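Local coordinates for protein arylalkylamine N-Acetyltransferase 2 (Aedes aegypti, PDB 4FD5) that probably transfers acyl groups from coenzyme A thioesters to arylalkylamines such as dopamine and serotonin, giving N-acylated products, at residues A[9-14]-A[66-71]; A[186-191]-A[216-221]. All coordinates share one frame; numbering follows the deposited sequence.

Contact 1 (A[9-14]-A[66-71]); sequences IRFETI and IMAISN
Met67 O is gripped twice by the facing strand. Glu12 N donates a hydrogen bond of 2.9 Å to Met67 O. Phe11 CA adds a weaker CA-H...O contact to Met67 O at 3.2 Å. The same pairing recurs at Arg10 O, which accepts from Ile69 N and is approached by Ala68 CA, and at Glu12 O, which accepts from Met67 N and meets Ile66 CA. Two reciprocal bond pairs thus join strands 10-13 and 66-69, with Arg10-Ile69 and Glu12-Met67 as hydrogen-bonded pairs and Phe11-Ala68 and Thr13-Ile66 as non-hydrogen-bonded ones.

On one face, Arg10 and Ile69 run side by side. Ile69 CG2 lies over a face of the guanidinium, nearer its rim, 3.4 Å from Arg10 NH2. A bend at chi3 (66°) turns the arginine head toward Glu12. Arg10 NE then meets Glu12 OE2 at 3.1 Å, in the plane of the guanidinium. This salt bridge within one strand should limit rotation of the head. Further along, Met67 sends its extended chain past Ile14 CG1, 3.8 Å from Met67 CB. Its CE ends beside Glu12 CB. Tyr18 also touches Met67 and Ile69.

On the other face, Ala68 CB touches two side chains of the facing segment: it is 3.6 Å from Phe11 CE2 and 3.7 Å from Ile9 CG2. Ile66 CG2 comes to the edge of the Phe11 ring. Leu147, Lys150 and Lys154 of helix 147-161 touch the Phe11 side chain.

Strand 66-69 also bonds to strand 75-85 on its far side. The pair therefore forms the antiparallel N-terminal margin of the mixed sheet of the GNAT fold.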
loop_
_atom_site.group_PDB
_atom_site.type_symbol
_atom_site.label_atom_id
_atom_site.label_comp_id
_atom_site.label_asym_id
_atom_site.label_seq_id
_atom_site.Cartn_x
_atom_site.Cartn_y
_atom_site.Cartn_z
ATOM N N ILE A 9 5.868 14.748 17.255
ATOM C CA ILE A 9 5.264 14.411 15.978
ATOM C C ILE A 9 3.755 14.427 16.153
ATOM O O ILE A 9 3.235 13.985 17.178
ATOM C CB ILE A 9 5.724 13.015 15.495
ATOM C CG1 ILE A 9 7.242 12.977 15.297
ATOM C CG2 ILE A 9 5.018 12.628 14.208
ATOM C CD1 ILE A 9 7.721 13.715 14.072
ATOM N N ARG A 10 3.063 14.942 15.143
ATOM C CA ARG A 10 1.620 15.069 15.156
ATOM C C ARG A 10 1.064 14.146 14.074
ATOM O O ARG A 10 1.708 13.943 13.048
ATOM C CB ARG A 10 1.270 16.525 14.841
ATOM C CG ARG A 10 -0.155 16.917 15.063
ATOM C CD ARG A 10 -0.306 18.436 14.969
ATOM N NE ARG A 10 -0.039 18.959 13.626
ATOM C CZ ARG A 10 1.114 19.500 13.241
ATOM N NH1 ARG A 10 2.128 19.594 14.091
ATOM N NH2 ARG A 10 1.257 19.950 11.998
ATOM N N PHE A 11 -0.105 13.567 14.313
ATOM C CA PHE A 11 -0.772 12.749 13.288
ATOM C C PHE A 11 -2.027 13.454 12.816
ATOM O O PHE A 11 -2.829 13.938 13.631
ATOM C CB PHE A 11 -1.088 11.341 13.810
ATOM C CG PHE A 11 0.128 10.573 14.197
ATOM C CD1 PHE A 11 0.626 10.652 15.486
ATOM C CD2 PHE A 11 0.806 9.803 13.269
ATOM C CE1 PHE A 11 1.763 9.959 15.849
ATOM C CE2 PHE A 11 1.950 9.110 13.622
ATOM C CZ PHE A 11 2.428 9.189 14.914
ATOM N N GLU A 12 -2.189 13.529 11.499
ATOM C CA GLU A 12 -3.321 14.243 10.917
ATOM C C GLU A 12 -3.849 13.500 9.700
ATOM O O GLU A 12 -3.101 12.816 9.016
ATOM C CB GLU A 12 -2.898 15.644 10.470
ATOM C CG GLU A 12 -2.242 16.509 11.547
ATOM C CD GLU A 12 -3.229 16.983 12.598
ATOM O OE1 GLU A 12 -4.453 16.909 12.347
ATOM O OE2 GLU A 12 -2.781 17.431 13.676
ATOM N N THR A 13 -5.135 13.662 9.417
ATOM C CA THR A 13 -5.678 13.174 8.148
ATOM C C THR A 13 -5.117 14.069 7.040
ATOM O O THR A 13 -5.025 15.280 7.219
ATOM C CB THR A 13 -7.218 13.215 8.164
ATOM O OG1 THR A 13 -7.709 12.409 9.246
ATOM C CG2 THR A 13 -7.786 12.703 6.837
ATOM N N ILE A 14 -4.736 13.491 5.898
ATOM C CA ILE A 14 -4.066 14.273 4.857
ATOM C C ILE A 14 -5.075 15.027 4.020
ATOM O O ILE A 14 -5.925 14.418 3.368
ATOM C CB ILE A 14 -3.201 13.392 3.922
ATOM C CG1 ILE A 14 -2.244 12.543 4.771
ATOM C CG2 ILE A 14 -2.408 14.278 2.953
ATOM C CD1 ILE A 14 -1.339 11.618 3.979
ATOM N N ILE A 66 -3.337 9.080 6.512
ATOM C CA ILE A 66 -2.779 9.723 7.706
ATOM C C ILE A 66 -1.331 10.133 7.445
ATOM O O ILE A 66 -0.590 9.397 6.808
ATOM C CB ILE A 66 -2.759 8.739 8.886
ATOM C CG1 ILE A 66 -4.137 8.114 9.114
ATOM C CG2 ILE A 66 -2.226 9.419 10.148
ATOM C CD1 ILE A 66 -5.158 9.063 9.590
ATOM N N MET A 67 -0.939 11.323 7.889
ATOM C CA MET A 67 0.457 11.719 7.901
ATOM C C MET A 67 0.948 11.931 9.327
ATOM O O MET A 67 0.189 12.353 10.230
ATOM C CB MET A 67 0.689 13.006 7.089
ATOM C CG MET A 67 -0.171 14.158 7.533
ATOM S SD MET A 67 0.105 15.584 6.457
ATOM C CE MET A 67 -0.930 16.798 7.299
ATOM N N ALA A 68 2.216 11.591 9.514
ATOM C CA ALA A 68 2.979 12.000 10.669
ATOM C C ALA A 68 3.807 13.189 10.222
ATOM O O ALA A 68 4.620 13.104 9.279
ATOM C CB ALA A 68 3.894 10.869 11.142
ATOM N N ILE A 69 3.580 14.299 10.913
ATOM C CA ILE A 69 4.182 15.568 10.540
ATOM C C ILE A 69 4.922 16.177 11.744
ATOM O O ILE A 69 4.426 16.160 12.868
ATOM C CB ILE A 69 3.089 16.495 9.922
ATOM C CG1 ILE A 69 3.710 17.745 9.319
ATOM C CG2 ILE A 69 2.043 16.841 10.930
ATOM C CD1 ILE A 69 2.753 18.478 8.386
ATOM N N SER A 70 6.126 16.669 11.502
ATOM C CA SER A 70 6.983 17.142 12.585
ATOM C C SER A 70 6.651 18.578 12.975
ATOM O O SER A 70 5.818 19.222 12.336
ATOM C CB SER A 70 8.455 17.020 12.202
ATOM O OG SER A 70 8.771 17.896 11.138
ATOM N N ASN A 71 7.304 19.069 14.027
ATOM C CA ASN A 71 7.078 20.429 14.533
ATOM C C ASN A 71 7.325 21.510 13.483
ATOM O O ASN A 71 6.661 22.551 13.481
ATOM C CB ASN A 71 7.948 20.687 15.766
ATOM C CG ASN A 71 9.431 20.778 15.428
ATOM O OD1 ASN A 71 9.923 20.082 14.541
ATOM N ND2 ASN A 71 10.147 21.649 16.136
#

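Contact 2 (A[186-191]-A[216-221])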
loop_
_atom_site.group_PDB
_atom_site.type_symbol
_atom_site.label_atom_id
_atom_site.label_comp_id
_atom_site.label_asym_id
_atom_site.label_seq_id
_atom_site.Cartn_x
_atom_site.Cartn_y
_atom_site.Cartn_z
ATOM N N ILE A 186 -3.980 -10.718 9.842
ATOM C CA ILE A 186 -3.836 -12.142 9.555
ATOM C C ILE A 186 -3.630 -12.322 8.060
ATOM O O ILE A 186 -4.298 -11.669 7.253
ATOM C CB ILE A 186 -5.138 -12.888 9.942
ATOM C CG1 ILE A 186 -5.438 -12.695 11.429
ATOM C CG2 ILE A 186 -5.063 -14.367 9.564
ATOM C CD1 ILE A 186 -4.270 -12.996 12.310
ATOM N N THR A 187 -2.737 -13.235 7.690
ATOM C CA THR A 187 -2.490 -13.519 6.277
ATOM C C THR A 187 -3.605 -14.387 5.689
ATOM O O THR A 187 -3.906 -15.469 6.211
ATOM C CB THR A 187 -1.109 -14.198 6.082
ATOM O OG1 THR A 187 -0.087 -13.315 6.556
ATOM C CG2 THR A 187 -0.853 -14.528 4.625
ATOM N N LYS A 188 -4.223 -13.893 4.619
ATOM C CA LYS A 188 -5.290 -14.603 3.931
ATOM C C LYS A 188 -4.767 -15.251 2.659
ATOM O O LYS A 188 -5.288 -16.285 2.231
ATOM C CB LYS A 188 -6.449 -13.661 3.602
ATOM C CG LYS A 188 -7.040 -12.978 4.822
ATOM C CD LYS A 188 -7.357 -14.000 5.910
ATOM C CE LYS A 188 -8.855 -14.145 6.129
ATOM N NZ LYS A 188 -9.159 -15.246 7.093
ATOM N N CYS A 189 -3.744 -14.650 2.054
ATOM C CA CYS A 189 -3.214 -15.184 0.790
ATOM C C CYS A 189 -1.729 -14.860 0.758
ATOM O O CYS A 189 -1.341 -13.810 1.228
ATOM C CB CYS A 189 -3.942 -14.521 -0.404
ATOM S SG CYS A 189 -3.628 -15.268 -2.009
ATOM N N GLU A 190 -0.887 -15.742 0.231
ATOM C CA GLU A 190 0.534 -15.404 0.144
ATOM C C GLU A 190 1.210 -16.091 -1.027
ATOM O O GLU A 190 0.784 -17.155 -1.462
ATOM C CB GLU A 190 1.265 -15.717 1.445
ATOM C CG GLU A 190 1.376 -17.182 1.792
ATOM C CD GLU A 190 2.037 -17.395 3.143
ATOM O OE1 GLU A 190 2.303 -16.392 3.844
ATOM O OE2 GLU A 190 2.283 -18.558 3.509
ATOM N N ILE A 191 2.270 -15.464 -1.533
ATOM C CA ILE A 191 3.057 -16.072 -2.608
ATOM C C ILE A 191 4.535 -15.695 -2.494
ATOM O O ILE A 191 4.878 -14.545 -2.185
ATOM C CB ILE A 191 2.492 -15.715 -4.002
ATOM C CG1 ILE A 191 3.234 -16.492 -5.105
ATOM C CG2 ILE A 191 2.561 -14.212 -4.252
ATOM C CD1 ILE A 191 2.639 -16.275 -6.486
ATOM N N ILE A 216 -1.423 -10.960 1.262
ATOM C CA ILE A 216 -2.672 -10.228 1.444
ATOM C C ILE A 216 -3.193 -10.525 2.848
ATOM O O ILE A 216 -3.459 -11.700 3.197
ATOM C CB ILE A 216 -3.728 -10.570 0.391
ATOM C CG1 ILE A 216 -3.218 -10.189 -1.001
ATOM C CG2 ILE A 216 -5.045 -9.861 0.706
ATOM C CD1 ILE A 216 -4.194 -10.538 -2.109
ATOM N N MET A 217 -3.313 -9.454 3.631
ATOM C CA MET A 217 -3.523 -9.555 5.066
ATOM C C MET A 217 -4.730 -8.732 5.460
ATOM O O MET A 217 -5.026 -7.715 4.833
ATOM C CB MET A 217 -2.285 -9.047 5.820
ATOM C CG MET A 217 -0.991 -9.737 5.389
ATOM S SD MET A 217 0.494 -9.145 6.219
ATOM C CE MET A 217 0.340 -9.999 7.797
ATOM N N CYS A 218 -5.437 -9.168 6.492
ATOM C CA CYS A 218 -6.614 -8.415 6.913
ATOM C C CYS A 218 -6.886 -8.471 8.414
ATOM O O CYS A 218 -6.345 -9.306 9.136
ATOM C CB CYS A 218 -7.842 -8.869 6.127
ATOM S SG CYS A 218 -8.398 -10.513 6.593
ATOM N N LYS A 219 -7.721 -7.557 8.878
ATOM C CA LYS A 219 -8.058 -7.493 10.290
ATOM C C LYS A 219 -9.518 -7.100 10.432
ATOM O O LYS A 219 -9.964 -6.133 9.813
ATOM C CB LYS A 219 -7.176 -6.464 11.004
ATOM C CG LYS A 219 -7.384 -6.414 12.505
ATOM C CD LYS A 219 -6.556 -5.337 13.172
ATOM C CE LYS A 219 -6.775 -5.415 14.687
ATOM N NZ LYS A 219 -6.076 -4.349 15.435
ATOM N N VAL A 220 -10.263 -7.854 11.235
ATOM C CA VAL A 220 -11.601 -7.429 11.621
ATOM C C VAL A 220 -11.462 -6.475 12.802
ATOM O O VAL A 220 -10.867 -6.831 13.828
ATOM C CB VAL A 220 -12.499 -8.613 12.015
ATOM C CG1 VAL A 220 -13.856 -8.077 12.516
ATOM C CG2 VAL A 220 -12.690 -9.532 10.833
ATOM N N ILE A 221 -11.991 -5.264 12.654
ATOM C CA ILE A 221 -11.774 -4.223 13.656
ATOM C C ILE A 221 -13.023 -3.869 14.462
ATOM O O ILE A 221 -12.919 -3.310 15.553
ATOM C CB ILE A 221 -11.156 -2.947 13.043
ATOM C CG1 ILE A 221 -12.054 -2.375 11.949
ATOM C CG2 ILE A 221 -9.747 -3.240 12.512
ATOM C CD1 ILE A 221 -11.632 -0.958 11.501
#
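Lys188 CB lies 3.6 Å from Ile216 O, and from there the lysine chain folds back along Cys218. Lys188 CG packs tightly on Cys218 SG at 3.3 Å. The turn at chi2 (-50°), with a second bend at chi3, keeps the chain beside the sulfur. Lys188 CD and CE are each 3.7 Å from Cys218 SG. NZ passes beyond the sulfur to the neighbourhood of Gln124. Cys218 contributes to this packing by holding SG between its backbone N and carbonyl carbon (chi1 71°).

The backbone under Lys188 is irregular. Ile216 O accepts two hydrogen bonds, from Lys188 N at 2.7 Å and from Cys189 N at 3.2 Å. The shorter one runs nearly along the carbonyl axis. The longer one uses a lone pair in the carbonyl plane. Ile216 N completes the exchange by donating to Cys189 O. Before the irregularity, Ile186 and Cys218 form a regular hydrogen-bonded pair in both directions.

Thr187 and Met217 cross on the opposite face from Cys218. Met217 CE reaches Thr187 OG1 at 3.6 Å, an apolar methyl against a hydroxyl. Gln177, Val180 and Ser181 of helix 174-182 also touch this methionine. On the Cys189 side, Cys189 CB meets Ile216 CB at 4.0 Å, and Gln115 of helix 103-116 touches both residues.

Two residues, Lys188 and Cys189, thus stand opposite one, Ile216. This is a classic beta bulge. It shifts the register by one residue and lies where strand 186-192 turns a corner. Strand 186-192 is the outermost strand at this end of the GNAT sheet and runs antiparallel to its neighbour 213-220.

Contacts 1 and 2 sit at the two ends of one mixed sheet, whose order runs 10-13, 66-69, 75-85, 129-138, 166-171, 213-220, 186-192. Their centres are 27 Å apart and their nearest atoms about 12 Å apart, so they do not touch. Helix 147-161 reaches toward both: its Lys150 and Ser155 meet side chains of contact 1, and its Glu156 forms a salt bridge with Lys219 of segment 216-221. Between the contacts lie the parallel neighbours 129-138 and 166-171. In GNAT enzymes these central strands splay apart to receive the acyl-coenzyme A, so the probable cofactor site lies between the two contacts, and neither is known to line it.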